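Local coordinates for putative cell invasion protein with MAC/Perforin domain (Bacteroides thetaiotaomicron VPI-5482, PDB 3KK7) that is a putative cell invasion protein of the membrane-attack complex/perforin family, whose precise action in this human gut symbiont is not established, at residues T123-F128 against L343-D348; Y77-M82 against Q206-F211. One frame throughout, in Å; residues are numbered along the deposited sequence.

Contact 1 of 2, residues T123-F128 against L343-D348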
loop_
_atom_site.group_PDB
_atom_site.type_symbol
_atom_site.label_atom_id
_atom_site.label_comp_id
_atom_site.label_asym_id
_atom_site.label_seq_id
_atom_site.Cartn_x
_atom_site.Cartn_y
_atom_site.Cartn_z
ATOM N N THR A 123 10.583 -5.730 -8.118
ATOM C CA THR A 123 10.934 -4.919 -6.940
ATOM C C THR A 123 9.998 -5.147 -5.743
ATOM O O THR A 123 10.356 -4.861 -4.623
ATOM C CB THR A 123 10.948 -3.399 -7.215
ATOM O OG1 THR A 123 9.602 -2.901 -7.301
ATOM C CG2 THR A 123 11.717 -3.082 -8.450
ATOM N N VAL A 124 8.795 -5.631 -5.985
ATOM C CA VAL A 124 7.844 -5.865 -4.913
ATOM C C VAL A 124 8.049 -7.259 -4.365
ATOM O O VAL A 124 8.354 -8.205 -5.105
ATOM C CB VAL A 124 6.397 -5.655 -5.394
ATOM C CG1 VAL A 124 5.390 -5.881 -4.247
ATOM C CG2 VAL A 124 6.244 -4.237 -6.010
ATOM N N LYS A 125 7.935 -7.360 -3.047
ATOM C CA LYS A 125 8.076 -8.610 -2.324
ATOM C C LYS A 125 7.423 -9.797 -3.040
ATOM O O LYS A 125 6.237 -9.827 -3.284
ATOM C CB LYS A 125 7.438 -8.459 -0.950
ATOM C CG LYS A 125 7.388 -9.677 -0.125
ATOM C CD LYS A 125 6.309 -9.517 0.925
ATOM C CE LYS A 125 6.420 -10.574 2.030
ATOM N NZ LYS A 125 5.156 -10.569 2.805
ATOM N N SER A 126 8.239 -10.781 -3.334
ATOM C CA SER A 126 7.801 -12.005 -3.921
ATOM C C SER A 126 6.633 -12.606 -3.167
ATOM O O SER A 126 6.670 -12.748 -1.944
ATOM C CB SER A 126 8.963 -12.984 -3.915
ATOM O OG SER A 126 8.516 -14.279 -4.254
ATOM N N GLY A 127 5.584 -12.943 -3.920
ATOM C CA GLY A 127 4.400 -13.567 -3.351
ATOM C C GLY A 127 3.234 -12.635 -3.058
ATOM O O GLY A 127 2.113 -13.103 -2.891
ATOM N N PHE A 128 3.481 -11.333 -2.969
ATOM C CA PHE A 128 2.410 -10.375 -2.730
ATOM C C PHE A 128 1.562 -10.198 -3.988
ATOM O O PHE A 128 2.103 -10.185 -5.067
ATOM C CB PHE A 128 3.045 -9.067 -2.337
ATOM C CG PHE A 128 2.099 -7.944 -2.244
ATOM C CD1 PHE A 128 1.284 -7.819 -1.142
ATOM C CD2 PHE A 128 2.037 -6.981 -3.258
ATOM C CE1 PHE A 128 0.405 -6.755 -1.038
ATOM C CE2 PHE A 128 1.164 -5.903 -3.166
ATOM C CZ PHE A 128 0.338 -5.792 -2.060
ATOM N N LEU A 343 10.578 -3.577 -2.011
ATOM C CA LEU A 343 9.329 -2.903 -1.624
ATOM C C LEU A 343 8.389 -3.904 -0.960
ATOM O O LEU A 343 8.055 -4.919 -1.538
ATOM C CB LEU A 343 8.614 -2.262 -2.826
ATOM C CG LEU A 343 9.258 -1.087 -3.557
ATOM C CD1 LEU A 343 8.412 -0.724 -4.781
ATOM C CD2 LEU A 343 9.425 0.097 -2.630
ATOM N N TYR A 344 7.949 -3.585 0.248
ATOM C CA TYR A 344 7.058 -4.430 1.023
ATOM C C TYR A 344 5.726 -3.747 1.179
ATOM O O TYR A 344 5.668 -2.540 1.332
ATOM C CB TYR A 344 7.665 -4.692 2.411
ATOM C CG TYR A 344 8.464 -5.971 2.456
ATOM C CD1 TYR A 344 9.543 -6.157 1.600
ATOM C CD2 TYR A 344 8.117 -7.012 3.327
ATOM C CE1 TYR A 344 10.255 -7.329 1.610
ATOM C CE2 TYR A 344 8.841 -8.205 3.344
ATOM C CZ TYR A 344 9.897 -8.346 2.481
ATOM O OH TYR A 344 10.630 -9.481 2.473
ATOM N N PRO A 345 4.642 -4.508 1.147
ATOM C CA PRO A 345 3.376 -3.879 1.355
ATOM C C PRO A 345 3.276 -3.252 2.727
ATOM O O PRO A 345 3.813 -3.787 3.681
ATOM C CB PRO A 345 2.401 -5.059 1.299
ATOM C CG PRO A 345 3.176 -6.209 1.771
ATOM C CD PRO A 345 4.518 -5.974 1.151
ATOM N N ILE A 346 2.552 -2.148 2.828
ATOM C CA ILE A 346 2.276 -1.509 4.130
ATOM C C ILE A 346 1.652 -2.513 5.080
ATOM O O ILE A 346 1.881 -2.459 6.283
ATOM C CB ILE A 346 1.359 -0.265 3.958
ATOM C CG1 ILE A 346 2.117 0.820 3.201
ATOM C CG2 ILE A 346 0.920 0.325 5.275
ATOM C CD1 ILE A 346 1.248 1.960 2.770
ATOM N N SER A 347 0.888 -3.460 4.543
ATOM C CA SER A 347 0.214 -4.457 5.395
ATOM C C SER A 347 1.177 -5.317 6.203
ATOM O O SER A 347 0.813 -5.816 7.270
ATOM C CB SER A 347 -0.741 -5.336 4.598
ATOM O OG SER A 347 -0.081 -5.972 3.548
ATOM N N ASP A 348 2.402 -5.484 5.722
ATOM C CA ASP A 348 3.424 -6.182 6.513
ATOM C C ASP A 348 3.897 -5.422 7.734
ATOM O O ASP A 348 4.511 -6.021 8.591
ATOM C CB ASP A 348 4.627 -6.573 5.649
ATOM C CG ASP A 348 4.387 -7.863 4.885
ATOM O OD1 ASP A 348 3.464 -8.621 5.271
ATOM O OD2 ASP A 348 5.120 -8.130 3.899
#
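With CG of Lys125 anti to the backbone N (chi1 175°) and the chain extended beyond it, the Lys125 and Tyr344 side chains cross at about a right angle and the ammonium is carried on to Asp348. Lys125 CD sits over one face of the Tyr344 ring, 4.0 Å from the ring centroid and offset toward the rim, a CH-pi contact. Lys125 NZ then closes a salt bridge of 2.7 Å with Asp348 OD2, meeting its syn lone pair. Cut back to alanine, Lys125 would probably leave the Asp348 carboxylate without its positive mate and the Tyr344 face without its CH-pi partner. The backbones share a single beta bridge: Leu343 N donates to Thr123 O, and Lys125 N to Leu343 O, each at 2.9 Å. Beyond it the chain reverses in a type II turn from Lys125 to Phe128, bringing Phe128 CE1 to 3.5 Å from Pro345 CB; His363 meets the same phenyl ring. Backbone bonds thus tie the loop ahead of helix 133-146 to strand 343-345 of the MACPF sheet at the buried end, while Lys125, apolar along its stem and ionic at its tip, ties it to the 3-10 turn that follows.

Contact 2 of 2, residues Y77-M82 against Q206-F211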
loop_
_atom_site.group_PDB
_atom_site.type_symbol
_atom_site.label_atom_id
_atom_site.label_comp_id
_atom_site.label_asym_id
_atom_site.label_seq_id
_atom_site.Cartn_x
_atom_site.Cartn_y
_atom_site.Cartn_z
ATOM N N TYR A 77 7.174 9.488 3.403
ATOM C CA TYR A 77 7.299 9.685 4.839
ATOM C C TYR A 77 7.696 8.420 5.576
ATOM O O TYR A 77 7.522 7.291 5.085
ATOM C CB TYR A 77 5.992 10.175 5.440
ATOM C CG TYR A 77 5.410 11.387 4.775
ATOM C CD1 TYR A 77 5.882 12.665 5.069
ATOM C CD2 TYR A 77 4.359 11.258 3.858
ATOM C CE1 TYR A 77 5.332 13.771 4.466
ATOM C CE2 TYR A 77 3.809 12.356 3.239
ATOM C CZ TYR A 77 4.293 13.606 3.542
ATOM O OH TYR A 77 3.737 14.692 2.907
ATOM N N PRO A 78 8.224 8.599 6.779
ATOM C CA PRO A 78 8.672 7.403 7.486
ATOM C C PRO A 78 7.508 6.554 7.947
ATOM O O PRO A 78 6.533 7.092 8.461
ATOM C CB PRO A 78 9.440 7.939 8.710
ATOM C CG PRO A 78 9.454 9.417 8.622
ATOM C CD PRO A 78 8.761 9.852 7.341
ATOM N N VAL A 79 7.621 5.241 7.749
ATOM C CA VAL A 79 6.698 4.277 8.334
ATOM C C VAL A 79 7.374 3.627 9.555
ATOM O O VAL A 79 6.803 3.587 10.660
ATOM C CB VAL A 79 6.282 3.237 7.313
ATOM C CG1 VAL A 79 5.516 2.143 7.969
ATOM C CG2 VAL A 79 5.481 3.917 6.220
ATOM N N VAL A 80 8.601 3.161 9.365
ATOM C CA VAL A 80 9.378 2.658 10.487
ATOM C C VAL A 80 10.127 3.808 11.122
ATOM O O VAL A 80 10.739 4.612 10.416
ATOM C CB VAL A 80 10.376 1.560 10.072
ATOM C CG1 VAL A 80 11.038 0.990 11.308
ATOM C CG2 VAL A 80 9.668 0.439 9.302
ATOM N N ASN A 81 10.041 3.914 12.452
ATOM C CA ASN A 81 10.929 4.814 13.202
ATOM C C ASN A 81 12.323 4.168 13.321
ATOM O O ASN A 81 12.620 3.507 14.321
ATOM C CB ASN A 81 10.355 5.136 14.583
ATOM C CG ASN A 81 11.207 6.150 15.360
ATOM O OD1 ASN A 81 12.345 6.394 15.016
ATOM N ND2 ASN A 81 10.644 6.735 16.401
HETATM N N MSE A 82 13.155 4.381 12.290
HETATM C CA MSE A 82 14.496 3.805 12.174
HETATM C C MSE A 82 15.456 4.199 13.279
HETATM O O MSE A 82 16.227 3.379 13.741
HETATM C CB MSE A 82 15.124 4.198 10.836
HETATM C CG MSE A 82 14.453 3.567 9.645
HETATM SE SE MSE A 82 14.546 1.594 9.601
HETATM C CE MSE A 82 16.477 1.481 9.520
ATOM N N GLN A 206 -3.002 7.725 -0.083
ATOM C CA GLN A 206 -2.839 8.943 -0.887
ATOM C C GLN A 206 -1.659 9.767 -0.397
ATOM O O GLN A 206 -0.898 10.316 -1.172
ATOM C CB GLN A 206 -4.057 9.824 -0.786
ATOM C CG GLN A 206 -5.269 9.278 -1.412
ATOM C CD GLN A 206 -6.531 10.092 -1.065
ATOM O OE1 GLN A 206 -7.600 9.823 -1.634
ATOM N NE2 GLN A 206 -6.424 11.075 -0.133
ATOM N N SER A 207 -1.523 9.847 0.910
ATOM C CA SER A 207 -0.486 10.630 1.505
ATOM C C SER A 207 0.886 9.908 1.517
ATOM O O SER A 207 1.894 10.507 1.118
ATOM C CB SER A 207 -0.924 11.016 2.909
ATOM O OG SER A 207 0.187 11.559 3.555
ATOM N N TYR A 208 0.918 8.644 1.971
ATOM C CA TYR A 208 2.163 7.882 2.086
ATOM C C TYR A 208 2.628 7.185 0.795
ATOM O O TYR A 208 3.829 7.057 0.569
ATOM C CB TYR A 208 2.043 6.815 3.184
ATOM C CG TYR A 208 2.214 7.382 4.557
ATOM C CD1 TYR A 208 1.165 8.008 5.194
ATOM C CD2 TYR A 208 3.448 7.356 5.198
ATOM C CE1 TYR A 208 1.316 8.564 6.460
ATOM C CE2 TYR A 208 3.607 7.911 6.466
ATOM C CZ TYR A 208 2.537 8.511 7.075
ATOM O OH TYR A 208 2.656 9.060 8.299
ATOM N N GLY A 209 1.688 6.759 -0.055
ATOM C CA GLY A 209 1.998 5.792 -1.102
ATOM C C GLY A 209 1.612 4.380 -0.658
ATOM O O GLY A 209 0.941 4.200 0.365
ATOM N N GLU A 210 2.068 3.375 -1.403
ATOM C CA GLU A 210 1.585 2.018 -1.231
ATOM C C GLU A 210 2.573 1.046 -0.612
ATOM O O GLU A 210 2.177 -0.021 -0.160
ATOM C CB GLU A 210 1.113 1.469 -2.584
ATOM C CG GLU A 210 0.157 2.422 -3.389
ATOM C CD GLU A 210 0.919 3.268 -4.392
ATOM O OE1 GLU A 210 2.051 3.638 -4.062
ATOM O OE2 GLU A 210 0.439 3.536 -5.513
ATOM N N PHE A 211 3.849 1.407 -0.558
ATOM C CA PHE A 211 4.873 0.453 -0.158
ATOM C C PHE A 211 5.902 1.026 0.793
ATOM O O PHE A 211 6.042 2.251 0.928
ATOM C CB PHE A 211 5.571 -0.081 -1.392
ATOM C CG PHE A 211 4.663 -0.863 -2.295
ATOM C CD1 PHE A 211 4.351 -2.173 -2.002
ATOM C CD2 PHE A 211 4.134 -0.286 -3.442
ATOM C CE1 PHE A 211 3.503 -2.893 -2.819
ATOM C CE2 PHE A 211 3.293 -1.007 -4.268
ATOM C CZ PHE A 211 2.976 -2.306 -3.954
HETATM O O HOH W 1 5.213 9.376 9.020
#
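The chain turns a corner at Tyr77 as strand 75-76 ends, and there it passes the last turn of helix 201-208, with the CA atoms of Tyr77 and Tyr208 6.1 Å apart and no direct hydrogen bond between the two segments. The phenol rings of these residues make a T-shaped (edge-to-face) pair: the edge of Tyr77 is turned toward a face of Tyr208, the centroids lie 5.4 Å apart and the planes meet at 66°. Tyr77 CB points toward the partner and touches Tyr208 CE2 at 3.4 Å, while the first torsion, with CG anti to the carbonyl carbon (chi1 -53°), swings the ring so that its CD2-CE2 edge meets the Tyr208 face. The same edge runs on to the helix end, where Tyr77 CE2 comes to 3.4 Å from Ser207 O, the oxygen lying in the plane of the ring. Val79 adds a branch obliquely, its CG2 4.1 Å from Tyr208 CD2, and Phe192 of helix 190-198 meets Tyr208 edge-to-face as well. The polar end of Tyr208 is held through water 1, which lies in the plane of its ring. This water accepts from Tyr208 OH and donates to Pro78 O, at 2.7 Å in each case, and the two bonds would restrain rotation of the hydroxyl. The helix ends at Tyr208, and Gly209 leaves it with positive phi; at its backbone angles a side chain would be jammed against Tyr208 O. Ser59 OG bonds both Tyr77 N and Tyr208 O, joining the two backbones from a third element. Corner and helix end are therefore held by aromatic packing, with hydrogen bonding supplied indirectly: buried Tyr208 has hydrocarbon against its ring and a water at its hydroxyl, while the more exposed Tyr77 offers its edge to that ring and to Ser207 O.

Contacts 1 and 2 both belong to the MACPF region, their centres 13 Å apart. In contact 1 four of eight touching residues are buried and none is exposed; contact 2 sets exposed Tyr77 and Ser207 beside buried Val79 and Tyr208. Contact 2 ends where strand 211-218 begins, and that strand pairs with 343-345 of contact 1; Phe211 CE1 packs 3.8 Å from Val124 CG1. Ile346 also reaches back, CD1 lying 3.3 Å from Gly209 O. A loop beside a strand gives contact 1 direct backbone bonds, with a salt bridge at its partly exposed end; contact 2 relies on rings and a bridging water. Tyr359 of helix 353-363 touches Pro345 and bonds Glu210 O, spanning both.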